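Local coordinates for DNA helicase assembly protein (Enterobacteria phage T4, PDB 1C1K) that loads the replicative helicase onto single-strand-binding-protein-coated DNA at phage T4 replication forks and coordinates leading- and lagging-strand synthesis, at residues R12-G16 with K17-K21; E70-L73 with I74-N78. All coordinates share one frame; numbering follows the deposited sequence.

Contact 1 (R12-G16 with K17-K21); sequences RYIDG and KSVYK
D15 and S18 meet at the N-terminus of helix 16-30, where D15 is the N-cap residue and I14 and V19, just before the cap and one turn into the helix, form a hydrophobic staple. A single carboxylate oxygen, D15 OD1, accepts both bonds made by the capping side chain: from S18 N at 2.9 Å, nearly in line with its own C-O bond, and from the hydroxyl S18 OG at 2.6 Å. The two donors arrive from opposite faces of the carboxylate plane, the hydroxyl 36° out of it. With CG held between the backbone N and the carbonyl carbon (chi1 65°), the D15 carboxylate turns back over the first turn, where the helix dipole would probably favour its negative charge. The backbone continues the cap, V19 N bonding to D15 O and Y20 N to G16 O as the first rungs of the helix.

The apolar side of the turn is closely packed. I14 lays CG1 against V19 CG2 at 3.8 Å, and both residues also touch L71 of helix 68-81, which places the staple on the inner side of the turn. On the outer side D15 is exposed, and K17 leads away from the cap to a salt bridge with D47. S18 CB serves both halves of the contact, lying 3.1 Å from D15 OD1 and supporting I14 CD1 at 3.8 Å.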
ATOM      1  N   ARG A  12     -14.311  -5.765  17.345  1.00  4.94           N
ATOM      2  CA  ARG A  12     -15.191  -4.763  17.944  1.00  5.02           C
ATOM      3  C   ARG A  12     -15.997  -3.895  16.989  1.00  4.55           C
ATOM      4  O   ARG A  12     -15.574  -3.601  15.872  1.00  4.59           O
ATOM      5  CB  ARG A  12     -14.381  -3.782  18.801  1.00  6.35           C
ATOM      6  CG  ARG A  12     -13.763  -4.327  20.057  1.00  9.19           C
ATOM      7  CD  ARG A  12     -12.983  -3.211  20.749  1.00 11.50           C
ATOM      8  NE  ARG A  12     -11.738  -2.894  20.047  1.00 14.25           N
ATOM      9  CZ  ARG A  12     -11.143  -1.702  20.054  1.00 15.43           C
ATOM     10  NH1 ARG A  12     -11.671  -0.687  20.724  1.00 16.85           N
ATOM     11  NH2 ARG A  12     -10.005  -1.530  19.402  1.00 16.76           N
ATOM     12  N   TYR A  13     -17.163  -3.468  17.462  1.00  3.19           N
ATOM     13  CA  TYR A  13     -17.992  -2.539  16.713  1.00  2.32           C
ATOM     14  C   TYR A  13     -17.781  -1.218  17.455  1.00  2.72           C
ATOM     15  O   TYR A  13     -17.662  -1.197  18.690  1.00  2.63           O
ATOM     16  CB  TYR A  13     -19.459  -2.957  16.741  1.00  2.64           C
ATOM     17  CG  TYR A  13     -19.718  -4.145  15.840  1.00  4.33           C
ATOM     18  CD1 TYR A  13     -19.793  -5.432  16.366  1.00  5.17           C
ATOM     19  CD2 TYR A  13     -19.816  -3.991  14.450  1.00  5.29           C
ATOM     20  CE1 TYR A  13     -19.954  -6.546  15.538  1.00  6.31           C
ATOM     21  CE2 TYR A  13     -19.977  -5.104  13.613  1.00  6.69           C
ATOM     22  CZ  TYR A  13     -20.041  -6.373  14.168  1.00  7.43           C
ATOM     23  OH  TYR A  13     -20.185  -7.480  13.362  1.00  9.07           O
ATOM     24  N   ILE A  14     -17.706  -0.127  16.698  1.00  2.78           N
ATOM     25  CA  ILE A  14     -17.475   1.196  17.266  1.00  2.00           C
ATOM     26  C   ILE A  14     -18.497   2.194  16.726  1.00  2.00           C
ATOM     27  O   ILE A  14     -19.271   1.861  15.830  1.00  2.00           O
ATOM     28  CB  ILE A  14     -16.032   1.662  16.945  1.00  2.00           C
ATOM     29  CG1 ILE A  14     -15.831   1.786  15.429  1.00  2.26           C
ATOM     30  CG2 ILE A  14     -15.039   0.648  17.511  1.00  2.20           C
ATOM     31  CD1 ILE A  14     -14.445   2.261  15.028  1.00  3.10           C
ATOM     32  N   ASP A  15     -18.513   3.410  17.270  1.00  2.00           N
ATOM     33  CA  ASP A  15     -19.488   4.390  16.809  1.00  2.39           C
ATOM     34  C   ASP A  15     -19.027   5.222  15.611  1.00  2.13           C
ATOM     35  O   ASP A  15     -17.893   5.103  15.158  1.00  2.23           O
ATOM     36  CB  ASP A  15     -19.968   5.287  17.973  1.00  2.05           C
ATOM     37  CG  ASP A  15     -18.873   6.161  18.568  1.00  5.00           C
ATOM     38  OD1 ASP A  15     -17.797   6.328  17.950  1.00  3.61           O
ATOM     39  OD2 ASP A  15     -19.108   6.700  19.677  1.00  5.67           O
ATOM     40  N   GLY A  16     -19.935   6.046  15.094  1.00  2.00           N
ATOM     41  CA  GLY A  16     -19.644   6.865  13.929  1.00  2.19           C
ATOM     42  C   GLY A  16     -18.452   7.787  14.043  1.00  2.31           C
ATOM     43  O   GLY A  16     -17.629   7.859  13.126  1.00  2.23           O
ATOM     44  N   LYS A  17     -18.347   8.513  15.149  1.00  3.16           N
ATOM     45  CA  LYS A  17     -17.214   9.414  15.306  1.00  4.22           C
ATOM     46  C   LYS A  17     -15.911   8.617  15.361  1.00  4.12           C
ATOM     47  O   LYS A  17     -14.875   9.066  14.866  1.00  3.28           O
ATOM     48  CB  LYS A  17     -17.350  10.270  16.572  1.00  5.47           C
ATOM     49  CG  LYS A  17     -16.155  11.208  16.760  1.00  8.95           C
ATOM     50  CD  LYS A  17     -16.453  12.393  17.668  1.00 13.04           C
ATOM     51  CE  LYS A  17     -15.212  13.272  17.803  1.00 16.04           C
ATOM     52  NZ  LYS A  17     -15.134  13.968  19.126  1.00 20.58           N
ATOM     53  N   SER A  18     -15.958   7.436  15.970  1.00  3.85           N
ATOM     54  CA  SER A  18     -14.763   6.607  16.071  1.00  4.00           C
ATOM     55  C   SER A  18     -14.332   6.126  14.691  1.00  3.82           C
ATOM     56  O   SER A  18     -13.131   6.008  14.420  1.00  3.23           O
ATOM     57  CB  SER A  18     -15.014   5.416  17.004  1.00  3.63           C
ATOM     58  OG  SER A  18     -15.238   5.872  18.334  1.00  4.82           O
ATOM     59  N   VAL A  19     -15.301   5.849  13.819  1.00  2.95           N
ATOM     60  CA  VAL A  19     -14.983   5.413  12.463  1.00  2.56           C
ATOM     61  C   VAL A  19     -14.292   6.585  11.758  1.00  3.36           C
ATOM     62  O   VAL A  19     -13.314   6.401  11.031  1.00  3.07           O
ATOM     63  CB  VAL A  19     -16.258   5.009  11.680  1.00  2.05           C
ATOM     64  CG1 VAL A  19     -15.924   4.759  10.213  1.00  2.40           C
ATOM     65  CG2 VAL A  19     -16.859   3.755  12.287  1.00  2.00           C
ATOM     66  N   TYR A  20     -14.793   7.795  11.988  1.00  2.00           N
ATOM     67  CA  TYR A  20     -14.194   8.973  11.379  1.00  3.03           C
ATOM     68  C   TYR A  20     -12.752   9.136  11.864  1.00  3.05           C
ATOM     69  O   TYR A  20     -11.865   9.441  11.073  1.00  3.14           O
ATOM     70  CB  TYR A  20     -14.992  10.229  11.728  1.00  2.99           C
ATOM     71  CG  TYR A  20     -14.221  11.517  11.476  1.00  4.88           C
ATOM     72  CD1 TYR A  20     -14.118  12.049  10.191  1.00  7.30           C
ATOM     73  CD2 TYR A  20     -13.605  12.202  12.528  1.00  5.04           C
ATOM     74  CE1 TYR A  20     -13.419  13.236   9.961  1.00  8.30           C
ATOM     75  CE2 TYR A  20     -12.911  13.380  12.310  1.00  7.61           C
ATOM     76  CZ  TYR A  20     -12.823  13.893  11.026  1.00  8.17           C
ATOM     77  OH  TYR A  20     -12.153  15.082  10.810  1.00  9.54           O
ATOM     78  N   LYS A  21     -12.528   8.937  13.162  1.00  3.53           N
ATOM     79  CA  LYS A  21     -11.190   9.056  13.742  1.00  3.96           C
ATOM     80  C   LYS A  21     -10.246   8.032  13.125  1.00  4.25           C
ATOM     81  O   LYS A  21      -9.080   8.336  12.843  1.00  4.67           O
ATOM     82  CB  LYS A  21     -11.246   8.845  15.254  1.00  6.52           C
ATOM     83  CG  LYS A  21     -11.916   9.986  16.007  1.00  9.52           C
ATOM     84  CD  LYS A  21     -11.783   9.810  17.507  1.00 13.67           C
ATOM     85  CE  LYS A  21     -12.485  10.935  18.244  1.00 17.50           C
ATOM     86  NZ  LYS A  21     -12.744  10.587  19.674  1.00 22.40           N
TER

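Contact 2 (E70-L73 with I74-N78); sequences ELAL and IFISN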
ATOM      1  N   GLU A  70     -12.574  -4.758   9.696  1.00  6.14           N
ATOM      2  CA  GLU A  70     -13.114  -4.511   8.363  1.00  7.00           C
ATOM      3  C   GLU A  70     -12.999  -3.019   8.019  1.00  6.10           C
ATOM      4  O   GLU A  70     -12.646  -2.651   6.892  1.00  5.71           O
ATOM      5  CB  GLU A  70     -14.577  -4.962   8.302  1.00  8.76           C
ATOM      6  CG  GLU A  70     -14.762  -6.458   8.571  1.00 11.50           C
ATOM      7  CD  GLU A  70     -16.222  -6.884   8.659  1.00 16.13           C
ATOM      8  OE1 GLU A  70     -16.993  -6.278   9.439  1.00 14.67           O
ATOM      9  OE2 GLU A  70     -16.602  -7.840   7.948  1.00 19.31           O
ATOM     10  N   LEU A  71     -13.293  -2.160   8.992  1.00  4.89           N
ATOM     11  CA  LEU A  71     -13.210  -0.719   8.780  1.00  4.32           C
ATOM     12  C   LEU A  71     -11.770  -0.340   8.430  1.00  4.82           C
ATOM     13  O   LEU A  71     -11.531   0.430   7.506  1.00  4.56           O
ATOM     14  CB  LEU A  71     -13.659   0.028  10.041  1.00  3.43           C
ATOM     15  CG  LEU A  71     -15.153  -0.086  10.377  1.00  3.36           C
ATOM     16  CD1 LEU A  71     -15.399   0.312  11.833  1.00  3.46           C
ATOM     17  CD2 LEU A  71     -15.958   0.798   9.432  1.00  3.37           C
ATOM     18  N   ALA A  72     -10.811  -0.890   9.169  1.00  4.59           N
ATOM     19  CA  ALA A  72      -9.402  -0.607   8.908  1.00  4.46           C
ATOM     20  C   ALA A  72      -9.030  -0.996   7.477  1.00  5.52           C
ATOM     21  O   ALA A  72      -8.365  -0.233   6.768  1.00  6.10           O
ATOM     22  CB  ALA A  72      -8.527  -1.368   9.895  1.00  5.82           C
ATOM     23  N   LEU A  73      -9.457  -2.184   7.058  1.00  6.31           N
ATOM     24  CA  LEU A  73      -9.166  -2.681   5.711  1.00  6.82           C
ATOM     25  C   LEU A  73      -9.811  -1.813   4.636  1.00  7.15           C
ATOM     26  O   LEU A  73      -9.209  -1.566   3.591  1.00  5.86           O
ATOM     27  CB  LEU A  73      -9.642  -4.130   5.570  1.00  8.55           C
ATOM     28  CG  LEU A  73      -8.818  -5.172   6.334  1.00 10.70           C
ATOM     29  CD1 LEU A  73      -9.343  -6.570   6.037  1.00 13.60           C
ATOM     30  CD2 LEU A  73      -7.366  -5.064   5.933  1.00 13.47           C
ATOM     31  N   ILE A  74     -11.038  -1.361   4.888  1.00  4.97           N
ATOM     32  CA  ILE A  74     -11.738  -0.504   3.938  1.00  4.12           C
ATOM     33  C   ILE A  74     -10.898   0.761   3.724  1.00  5.15           C
ATOM     34  O   ILE A  74     -10.635   1.164   2.593  1.00  5.47           O
ATOM     35  CB  ILE A  74     -13.134  -0.085   4.478  1.00  4.19           C
ATOM     36  CG1 ILE A  74     -14.125  -1.243   4.342  1.00  4.70           C
ATOM     37  CG2 ILE A  74     -13.659   1.129   3.709  1.00  4.87           C
ATOM     38  CD1 ILE A  74     -15.375  -1.081   5.214  1.00  5.43           C
ATOM     39  N   PHE A  75     -10.467   1.388   4.816  1.00  4.58           N
ATOM     40  CA  PHE A  75      -9.688   2.609   4.695  1.00  4.49           C
ATOM     41  C   PHE A  75      -8.291   2.386   4.143  1.00  4.80           C
ATOM     42  O   PHE A  75      -7.846   3.156   3.294  1.00  5.26           O
ATOM     43  CB  PHE A  75      -9.633   3.334   6.041  1.00  4.01           C
ATOM     44  CG  PHE A  75     -10.983   3.806   6.517  1.00  4.67           C
ATOM     45  CD1 PHE A  75     -11.342   3.690   7.855  1.00  3.68           C
ATOM     46  CD2 PHE A  75     -11.914   4.328   5.617  1.00  4.62           C
ATOM     47  CE1 PHE A  75     -12.608   4.085   8.293  1.00  4.29           C
ATOM     48  CE2 PHE A  75     -13.181   4.726   6.042  1.00  4.59           C
ATOM     49  CZ  PHE A  75     -13.530   4.602   7.387  1.00  2.77           C
ATOM     50  N   ILE A  76      -7.610   1.339   4.601  1.00  5.73           N
ATOM     51  CA  ILE A  76      -6.261   1.053   4.121  1.00  6.28           C
ATOM     52  C   ILE A  76      -6.264   0.737   2.624  1.00  6.72           C
ATOM     53  O   ILE A  76      -5.529   1.355   1.855  1.00  7.02           O
ATOM     54  CB  ILE A  76      -5.623  -0.135   4.886  1.00  7.22           C
ATOM     55  CG1 ILE A  76      -5.367   0.258   6.341  1.00  7.58           C
ATOM     56  CG2 ILE A  76      -4.295  -0.529   4.237  1.00  9.14           C
ATOM     57  CD1 ILE A  76      -5.095  -0.928   7.255  1.00  9.77           C
ATOM     58  N   SER A  77      -7.090  -0.218   2.211  1.00  7.76           N
ATOM     59  CA  SER A  77      -7.149  -0.588   0.797  1.00  7.78           C
ATOM     60  C   SER A  77      -7.395   0.625  -0.090  1.00  8.41           C
ATOM     61  O   SER A  77      -6.711   0.810  -1.099  1.00  9.50           O
ATOM     62  CB  SER A  77      -8.236  -1.640   0.556  1.00  7.36           C
ATOM     63  OG  SER A  77      -9.531  -1.108   0.765  1.00  8.07           O
ATOM     64  N   ASN A  78      -8.358   1.463   0.288  1.00  7.40           N
ATOM     65  CA  ASN A  78      -8.678   2.653  -0.494  1.00  7.10           C
ATOM     66  C   ASN A  78      -7.574   3.701  -0.505  1.00  8.95           C
ATOM     67  O   ASN A  78      -7.199   4.209  -1.561  1.00 10.32           O
ATOM     68  CB  ASN A  78      -9.961   3.305   0.023  1.00  6.24           C
ATOM     69  CG  ASN A  78     -11.203   2.699  -0.584  1.00  5.76           C
ATOM     70  OD1 ASN A  78     -11.640   3.098  -1.666  1.00  7.05           O
ATOM     71  ND2 ASN A  78     -11.782   1.723   0.107  1.00  4.73           N
TER
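A chi1 of 68° sets S77 OG between its own backbone N and carbonyl carbon, facing back along helix 68-81 to the carbonyl of L73, one turn earlier. In I76, CG1 stands opposite the carbonyl carbon (chi1 -68°), which lays that branch alongside the preceding turn, with CG1 3.1 Å from A72 O. I74 repeats this against E70, its CG1 3.3 Å from E70 O, while the ring of F75 approaches L71 O obliquely through CD1 at 3.3 Å. The L71 and F75 side chains pack against helices 16-30 and 56-65.

Beneath these side chains runs an unbroken α-helical ladder: I74 N to E70 O, F75 N to L71 O, I76 N to A72 O and S77 N to L73 O. Further along, N78 ND2 donates to I74 O at 2.8 Å, nearly straight at 171° and in the plane of the amide, while N78 N reaches I74 O from the opposite face in a longer bond of 3.3 Å. N78 ND2 also donates to A95 O, and OD1 accepts from N82 ND2, so the rotation of the amide is fixed from both ends.

S77 OG lies 2.9 Å from L73 O and 3.1 Å from I74 O, and its proton can serve either acceptor. The buried S77 hydroxyl is thus satisfied within the helix whichever carbonyl it uses, and the buried N78 amide by I74, A95 and N82 together.

How the contacts relate
Contact 1, the capped start of helix 16-30, and contact 2, a turn-to-turn contact within helix 68-81, lie about 13 Å apart between centres and join directly, mostly through apolar side chains. L71 CD1 bridges them, 3.8 Å from V19 CG2 and 3.9 Å from I14 CD1, and F75 CE1 comes within 3.7 Å of V19 O. L62 of helix 56-65 touches V19, L71 and F75, so three helices share this small core. Contact 2 is central, about 11 Å from the centre of the chain, whereas contact 1 is peripheral at about 23 Å. Both fall within the N-terminal family region of this monomeric DNA-binding protein.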